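PDB 5H80: carboxylase from Deinococcus radiodurans, which probably carries out the ATP-dependent carboxylation of biotin, the first half-reaction of a single-chain biotin-dependent carboxylase. Local coordinates for residues A[116-121]-A[137-142]; A[159-164]-A[228-233]; A[299-304]-A[316-321]. All coordinates share one frame; numbering follows the deposited sequence.

Contact 3 is the core contact, about 8 Å from the chain centre (centre to centre), with nine of its eleven touching residues buried. Contacts 1 and 2 are partly buried, at about 17 and 22 Å. Contact 1 packs the start of helix 118-126 on helix 136-142, through Leu-139 on two alanines, with no direct hydrogen bond. Contact 2 ties a loop to a short edge strand by two backbone bonds. Contact 3 pairs two hairpin strands by three backbone bonds, with polar side chains on one face and Phe-302 on Ala-317 on the other. Contacts 1 and 3 touch, notably by the Glu-116 to Arg-320 salt bridge. Contact 2 touches neither, but its isoleucines pack farther along the same hairpin.

Contact 1: residues A[116-121]-A[137-142]; sequences ENADFA and DTLDLF
Leu-139 and Ala-118 meet at the centre of this contact. Leu-139 CB rests on Ala-118 CB at 3.8 Å. Its CD1 methyl reaches farther along the other helix and lies 3.7 Å from Ala-121 CB. The same methyl is 3.8 Å from Ala-118 CA, so it fits beside one turn of that helix. The torsions explain the reach. CG lies anti to the carbonyl carbon (chi1 -61°), and CD1 then extends over the two alanines. The alanines have only methyl groups to offer, which lets the backbones come close: the CA atoms of Ala-118 and Leu-139 are 5.4 Å apart.

Asp-140 closes one flank. Its OD1 lies 3.2 Å from Ala-118 CB, a close contact of a carboxylate oxygen with a methyl group. The other oxygen, OD2, forms a salt bridge with Arg-122, one turn beyond Ala-118, which probably holds the carboxylate in place. No hydrogen bond joins the two segments directly. A water lies between Glu-116 O and Leu-139 O, but whether it bridges them is doubtful.

The next shell fixes the start of helix 118-126. Asn-117 is its N-cap. The side-chain OD1 accepts from Phe-120 N at 3.0 Å, with an angle of 148° at the hydrogen. Phe-131 of strand 130-131 packs against Ala-121 and Leu-139, and Pro-134 also touches Leu-139. Glu-116 OE2 forms its salt bridge with Arg-320, which belongs to contact 3. The arrangement is a capped helix start packed on the helix that follows the edge strand of the parallel sheet, as expected for the alpha/beta N-terminal domain of biotin carboxylases.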
# COMPACT_ATOMS: atom_id res chain seq x y z
N GLU A 116 13.94 -24.64 7.02
CA GLU A 116 15.33 -24.81 6.96
C GLU A 116 15.71 -26.24 7.08
O GLU A 116 16.85 -26.53 7.08
CB GLU A 116 15.96 -23.99 8.12
CG GLU A 116 15.76 -22.48 7.91
CD GLU A 116 16.60 -21.65 8.87
OE1 GLU A 116 17.40 -22.21 9.70
OE2 GLU A 116 16.49 -20.41 8.78
N ASN A 117 14.69 -27.12 7.06
CA ASN A 117 14.91 -28.57 7.22
C ASN A 117 15.22 -29.30 5.90
O ASN A 117 14.33 -29.59 5.06
CB ASN A 117 13.74 -29.13 7.88
CG ASN A 117 13.97 -30.51 8.41
OD1 ASN A 117 14.23 -31.42 7.66
ND2 ASN A 117 13.99 -30.63 9.72
N ALA A 118 16.49 -29.62 5.71
CA ALA A 118 16.93 -30.19 4.47
C ALA A 118 16.31 -31.62 4.17
O ALA A 118 16.08 -32.04 3.03
CB ALA A 118 18.42 -30.26 4.46
N ASP A 119 16.16 -32.41 5.22
CA ASP A 119 15.55 -33.74 5.05
C ASP A 119 14.12 -33.63 4.50
O ASP A 119 13.69 -34.42 3.65
CB ASP A 119 15.40 -34.42 6.40
CG ASP A 119 16.64 -35.16 6.84
OD1 ASP A 119 17.56 -35.34 6.04
OD2 ASP A 119 16.63 -35.58 8.02
N PHE A 120 13.43 -32.60 5.00
CA PHE A 120 12.05 -32.40 4.63
C PHE A 120 12.04 -32.01 3.15
O PHE A 120 11.30 -32.64 2.39
CB PHE A 120 11.31 -31.45 5.57
CG PHE A 120 9.91 -31.12 5.09
CD1 PHE A 120 8.91 -32.08 5.06
CD2 PHE A 120 9.64 -29.84 4.58
CE1 PHE A 120 7.65 -31.78 4.58
CE2 PHE A 120 8.37 -29.53 4.09
CZ PHE A 120 7.38 -30.49 4.09
N ALA A 121 12.90 -31.07 2.75
CA ALA A 121 13.05 -30.71 1.35
C ALA A 121 13.32 -31.93 0.44
O ALA A 121 12.69 -32.09 -0.55
CB ALA A 121 14.09 -29.64 1.15
N ASP A 137 21.17 -29.46 -0.25
CA ASP A 137 22.62 -29.33 0.03
C ASP A 137 22.96 -27.90 0.50
O ASP A 137 23.79 -27.69 1.36
CB ASP A 137 23.43 -29.64 -1.21
CG ASP A 137 23.50 -31.10 -1.51
OD1 ASP A 137 23.24 -31.96 -0.64
OD2 ASP A 137 23.80 -31.40 -2.66
N THR A 138 22.28 -26.93 -0.09
CA THR A 138 22.43 -25.52 0.34
C THR A 138 21.78 -25.30 1.68
O THR A 138 22.29 -24.53 2.47
CB THR A 138 21.79 -24.60 -0.73
OG1 THR A 138 22.49 -24.71 -1.94
CG2 THR A 138 21.87 -23.07 -0.25
N LEU A 139 20.59 -25.92 1.96
CA LEU A 139 19.95 -25.88 3.27
C LEU A 139 20.91 -26.46 4.37
O LEU A 139 21.03 -25.97 5.53
CB LEU A 139 18.60 -26.66 3.28
CG LEU A 139 17.43 -26.18 2.34
CD1 LEU A 139 16.15 -26.95 2.58
CD2 LEU A 139 17.14 -24.70 2.58
N ASP A 140 21.56 -27.54 3.97
CA ASP A 140 22.49 -28.23 4.93
C ASP A 140 23.65 -27.34 5.25
O ASP A 140 24.05 -27.19 6.41
CB ASP A 140 23.03 -29.56 4.39
CG ASP A 140 22.09 -30.74 4.67
OD1 ASP A 140 21.37 -30.74 5.71
OD2 ASP A 140 22.10 -31.66 3.83
N LEU A 141 24.21 -26.76 4.22
CA LEU A 141 25.29 -25.81 4.36
C LEU A 141 24.94 -24.56 5.19
O LEU A 141 25.59 -24.29 6.19
CB LEU A 141 25.80 -25.45 3.00
CG LEU A 141 27.31 -24.98 2.90
CD1 LEU A 141 27.79 -24.85 1.46
CD2 LEU A 141 27.57 -23.68 3.67
N PHE A 142 23.89 -23.80 4.82
CA PHE A 142 23.62 -22.59 5.54
C PHE A 142 23.05 -22.83 6.89
O PHE A 142 22.99 -21.92 7.66
CB PHE A 142 22.78 -21.60 4.66
CG PHE A 142 23.50 -21.08 3.42
CD1 PHE A 142 24.86 -20.83 3.39
CD2 PHE A 142 22.76 -20.64 2.34
CE1 PHE A 142 25.48 -20.31 2.25
CE2 PHE A 142 23.38 -20.12 1.20
CZ PHE A 142 24.73 -19.95 1.16
O HOH W 1 19.26 -24.62 6.62
O HOH W 2 19.69 -22.20 7.98

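Contact 2: residues A[159-164]-A[228-233]; sequences VIPGTD and AERLIE
This contact adds a loop to the edge of the small antiparallel sheet in the ATP-grasp part of the chain. The sheet runs 199-200, 184-185, 229-230, and residues 159-164 lie along the outer side of its last strand. The two backbones run in nearly opposite directions. They form a single bridge, Gly-162 with Glu-229. Arg-230 N donates to Pro-161 O at 3.0 Å, with an angle of 164° at the hydrogen. Thr-163 N donates to Ala-228 O at 2.9 Å. At the other edge of the strand, Ala-228 and Glu-229 both face Met-185, a G1 beta bulge.

Ile-160 carries the apolar part. Its CG2 methyl sits 3.6 Å from Glu-229 CG, and the two side chains cross at about a right angle. Its CD1 meets Ile-232 CG1 at 3.9 Å, and Tyr-313 and Leu-305 pack around the pair. With an alanine here, both branches are gone; the Glu-229 stem would probably be freer to turn, and Ile-232 would lose one of its apolar partners, opening a gap beside Tyr-313 and Leu-305. Beyond that stem, Glu-229 OE1 makes a salt bridge to Lys-145. Pro-161 and Arg-230 lie side by side, CD against CD at 4.2 Å. At the far end Thr-163 OG1, anti to its own carbonyl carbon (chi1 -54°), rests 3.2 Å from Ala-228 CB.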
# COMPACT_ATOMS: atom_id res chain seq x y z
N VAL A 159 34.17 -12.93 9.29
CA VAL A 159 33.36 -13.50 10.35
C VAL A 159 33.87 -13.14 11.76
O VAL A 159 35.06 -12.82 11.95
CB VAL A 159 33.22 -15.05 10.20
CG1 VAL A 159 32.76 -15.46 8.81
CG2 VAL A 159 34.57 -15.72 10.45
N ILE A 160 33.00 -13.28 12.72
CA ILE A 160 33.24 -12.93 14.07
C ILE A 160 34.36 -13.84 14.62
O ILE A 160 34.36 -15.05 14.32
CB ILE A 160 32.03 -13.02 14.97
CG1 ILE A 160 30.98 -11.96 14.55
CG2 ILE A 160 32.42 -12.71 16.40
CD1 ILE A 160 29.72 -11.93 15.38
N PRO A 161 35.28 -13.28 15.42
CA PRO A 161 36.27 -14.19 16.01
C PRO A 161 35.63 -15.13 17.00
O PRO A 161 34.67 -14.80 17.75
CB PRO A 161 37.30 -13.21 16.62
CG PRO A 161 37.22 -12.07 15.69
CD PRO A 161 35.74 -11.88 15.58
N GLY A 162 36.05 -16.39 16.94
CA GLY A 162 35.32 -17.40 17.69
C GLY A 162 36.06 -18.73 17.69
O GLY A 162 37.09 -18.84 17.05
N THR A 163 35.53 -19.68 18.47
CA THR A 163 35.92 -21.10 18.41
C THR A 163 35.02 -21.77 17.38
O THR A 163 33.78 -21.80 17.58
CB THR A 163 35.70 -21.81 19.76
OG1 THR A 163 36.38 -21.09 20.78
CG2 THR A 163 36.23 -23.25 19.73
N ASP A 164 35.62 -22.32 16.32
CA ASP A 164 34.85 -22.87 15.16
C ASP A 164 33.94 -24.07 15.46
O ASP A 164 32.83 -24.19 14.92
CB ASP A 164 35.78 -23.28 14.01
CG ASP A 164 35.00 -23.91 12.82
OD1 ASP A 164 33.79 -23.62 12.65
OD2 ASP A 164 35.60 -24.72 12.08
N ALA A 228 32.30 -19.54 22.98
CA ALA A 228 33.39 -18.58 22.72
C ALA A 228 33.22 -17.88 21.37
O ALA A 228 33.75 -18.31 20.33
CB ALA A 228 34.77 -19.22 22.84
N GLU A 229 32.44 -16.80 21.43
CA GLU A 229 32.49 -15.79 20.40
C GLU A 229 32.82 -14.44 20.97
O GLU A 229 32.24 -14.09 22.00
CB GLU A 229 31.12 -15.71 19.72
CG GLU A 229 31.32 -15.56 18.24
CD GLU A 229 30.02 -15.73 17.47
OE1 GLU A 229 30.15 -16.49 16.49
OE2 GLU A 229 28.94 -15.12 17.89
N ARG A 230 33.63 -13.65 20.28
CA ARG A 230 33.78 -12.20 20.66
C ARG A 230 32.39 -11.53 20.71
O ARG A 230 31.62 -11.68 19.73
CB ARG A 230 34.75 -11.48 19.69
CG ARG A 230 34.87 -9.98 19.88
CD ARG A 230 35.84 -9.37 18.91
NE ARG A 230 36.00 -7.95 19.21
CZ ARG A 230 36.94 -7.42 19.99
NH1 ARG A 230 37.96 -8.16 20.44
NH2 ARG A 230 36.95 -6.10 20.12
N LEU A 231 32.05 -10.84 21.81
CA LEU A 231 30.78 -10.08 21.89
C LEU A 231 31.01 -8.85 20.99
O LEU A 231 31.96 -8.05 21.22
CB LEU A 231 30.44 -9.70 23.32
CG LEU A 231 29.07 -9.05 23.55
CD1 LEU A 231 27.98 -10.02 23.18
CD2 LEU A 231 28.91 -8.55 24.97
N ILE A 232 30.20 -8.72 19.92
CA ILE A 232 30.32 -7.54 19.03
C ILE A 232 29.34 -6.51 19.55
O ILE A 232 28.08 -6.68 19.60
CB ILE A 232 30.10 -7.83 17.54
CG1 ILE A 232 31.21 -8.78 17.07
CG2 ILE A 232 29.97 -6.53 16.72
CD1 ILE A 232 32.27 -8.20 16.21
N GLU A 233 29.98 -5.39 19.90
CA GLU A 233 29.34 -4.34 20.64
C GLU A 233 29.24 -3.09 19.68
O GLU A 233 30.02 -2.92 18.71
CB GLU A 233 30.21 -4.01 21.85
CG GLU A 233 30.36 -5.17 22.83
CD GLU A 233 30.90 -4.70 24.18
OE1 GLU A 233 32.13 -4.47 24.19
OE2 GLU A 233 30.11 -4.60 25.15

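Contact 3: residues A[299-304]-A[316-321]; sequences LGTFEF and EANPRL
Glu-303 lies beside Glu-316 across an antiparallel hairpin. Its CB is 3.5 Å from Glu-316 O, the atom that accepts from Glu-303 N at 2.8 Å. CG follows at 3.8 Å from the same oxygen. The chain is extended beyond CG (chi2 -179°), which carries the carboxylate past the neighbouring backbone. OE1 then meets Glu-316 CB at 3.6 Å. OE2 turns to the Asn-318 side chain, which crosses Glu-303 at about a right angle, and forms a salt bridge with Lys-265. The Glu-316 chain bends away at chi2, and the two carboxylates stay 5.2 Å apart, OE1 to OE1. Glu-303 and Glu-316 match the two acidic magnesium ligands of biotin carboxylases, so they probably serve that role here.

Thr-301 and Asn-318 form a second hydrogen-bonded pair, with both backbone bonds made. Between the two pairs, on the other face, Phe-302 CE1 touches Ala-317 CB at 3.6 Å. A water joins Thr-301 OG1 to Arg-320 O where the strands part.

Strand 236-245 flanks strand 299-306 on its other edge. Phe-302 packs on helix 277-293, while Leu-299 and Leu-321 lie side by side against helix 336-344.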
# COMPACT_ATOMS: atom_id res chain seq x y z
N LEU A 299 14.83 -17.33 -2.76
CA LEU A 299 15.21 -16.25 -1.91
C LEU A 299 16.10 -16.64 -0.75
O LEU A 299 15.82 -17.65 -0.09
CB LEU A 299 14.00 -15.46 -1.38
CG LEU A 299 12.94 -14.84 -2.28
CD1 LEU A 299 11.83 -14.14 -1.50
CD2 LEU A 299 13.57 -13.92 -3.32
N GLY A 300 16.93 -15.70 -0.26
CA GLY A 300 17.70 -15.93 0.92
C GLY A 300 18.19 -14.60 1.45
O GLY A 300 18.19 -13.64 0.60
N THR A 301 18.52 -14.51 2.73
CA THR A 301 18.98 -13.28 3.32
C THR A 301 20.38 -13.60 3.94
O THR A 301 20.49 -14.63 4.57
CB THR A 301 18.05 -12.79 4.34
OG1 THR A 301 16.77 -12.52 3.74
CG2 THR A 301 18.56 -11.58 5.15
N PHE A 302 21.33 -12.68 3.82
CA PHE A 302 22.61 -12.73 4.44
C PHE A 302 22.67 -11.58 5.47
O PHE A 302 22.55 -10.38 5.10
CB PHE A 302 23.66 -12.62 3.39
CG PHE A 302 23.65 -13.74 2.47
CD1 PHE A 302 24.37 -14.90 2.80
CD2 PHE A 302 22.77 -13.78 1.36
CE1 PHE A 302 24.34 -16.03 1.98
CE2 PHE A 302 22.69 -14.94 0.57
CZ PHE A 302 23.50 -16.03 0.86
N GLU A 303 22.84 -11.97 6.72
CA GLU A 303 22.81 -11.11 7.94
C GLU A 303 24.27 -10.70 8.34
O GLU A 303 25.18 -11.54 8.33
CB GLU A 303 22.07 -11.65 9.12
CG GLU A 303 20.66 -12.03 8.77
CD GLU A 303 19.90 -12.57 9.99
OE1 GLU A 303 20.55 -12.79 11.05
OE2 GLU A 303 18.69 -12.75 9.89
N PHE A 304 24.43 -9.44 8.68
CA PHE A 304 25.72 -8.93 9.15
C PHE A 304 25.54 -8.03 10.37
O PHE A 304 24.50 -7.40 10.57
CB PHE A 304 26.38 -8.08 8.05
CG PHE A 304 26.60 -8.77 6.78
CD1 PHE A 304 27.82 -9.40 6.46
CD2 PHE A 304 25.58 -8.80 5.78
CE1 PHE A 304 28.06 -9.98 5.30
CE2 PHE A 304 25.82 -9.45 4.52
CZ PHE A 304 27.06 -10.09 4.29
N GLU A 316 24.84 -14.82 9.64
CA GLU A 316 23.81 -15.87 9.36
C GLU A 316 23.37 -15.75 7.95
O GLU A 316 23.13 -14.60 7.47
CB GLU A 316 22.54 -15.70 10.27
CG GLU A 316 21.58 -16.87 10.37
CD GLU A 316 21.67 -17.68 11.65
OE1 GLU A 316 22.52 -17.34 12.53
OE2 GLU A 316 20.80 -18.61 11.79
N ALA A 317 23.16 -16.92 7.33
CA ALA A 317 22.54 -17.02 6.02
C ALA A 317 21.18 -17.70 6.24
O ALA A 317 21.08 -18.81 6.81
CB ALA A 317 23.41 -17.72 5.04
N ASN A 318 20.09 -16.98 6.00
CA ASN A 318 18.76 -17.56 6.17
C ASN A 318 18.23 -17.93 4.81
O ASN A 318 17.81 -17.03 4.01
CB ASN A 318 17.78 -16.59 6.86
CG ASN A 318 18.34 -15.98 8.13
OD1 ASN A 318 18.41 -14.74 8.30
ND2 ASN A 318 18.69 -16.78 9.01
N PRO A 319 18.20 -19.23 4.52
CA PRO A 319 17.95 -19.67 3.16
C PRO A 319 16.43 -19.78 2.84
O PRO A 319 15.95 -20.89 2.43
CB PRO A 319 18.63 -21.06 3.14
CG PRO A 319 18.38 -21.57 4.50
CD PRO A 319 18.44 -20.36 5.44
N ARG A 320 15.70 -18.70 3.04
CA ARG A 320 14.24 -18.71 3.02
C ARG A 320 13.74 -17.30 2.92
O ARG A 320 14.55 -16.41 3.11
CB ARG A 320 13.71 -19.35 4.31
CG ARG A 320 14.47 -18.93 5.57
CD ARG A 320 13.73 -19.26 6.81
NE ARG A 320 14.44 -18.77 8.02
CZ ARG A 320 14.27 -17.54 8.54
NH1 ARG A 320 13.37 -16.63 7.99
NH2 ARG A 320 14.92 -17.19 9.64
N LEU A 321 12.42 -17.17 2.74
CA LEU A 321 11.67 -15.95 3.01
C LEU A 321 11.88 -15.52 4.45
O LEU A 321 12.07 -16.35 5.35
CB LEU A 321 10.19 -16.10 2.74
CG LEU A 321 9.23 -14.89 2.75
CD1 LEU A 321 9.54 -13.95 1.59
CD2 LEU A 321 7.82 -15.39 2.68
O HOH W 3 15.20 -13.96 2.08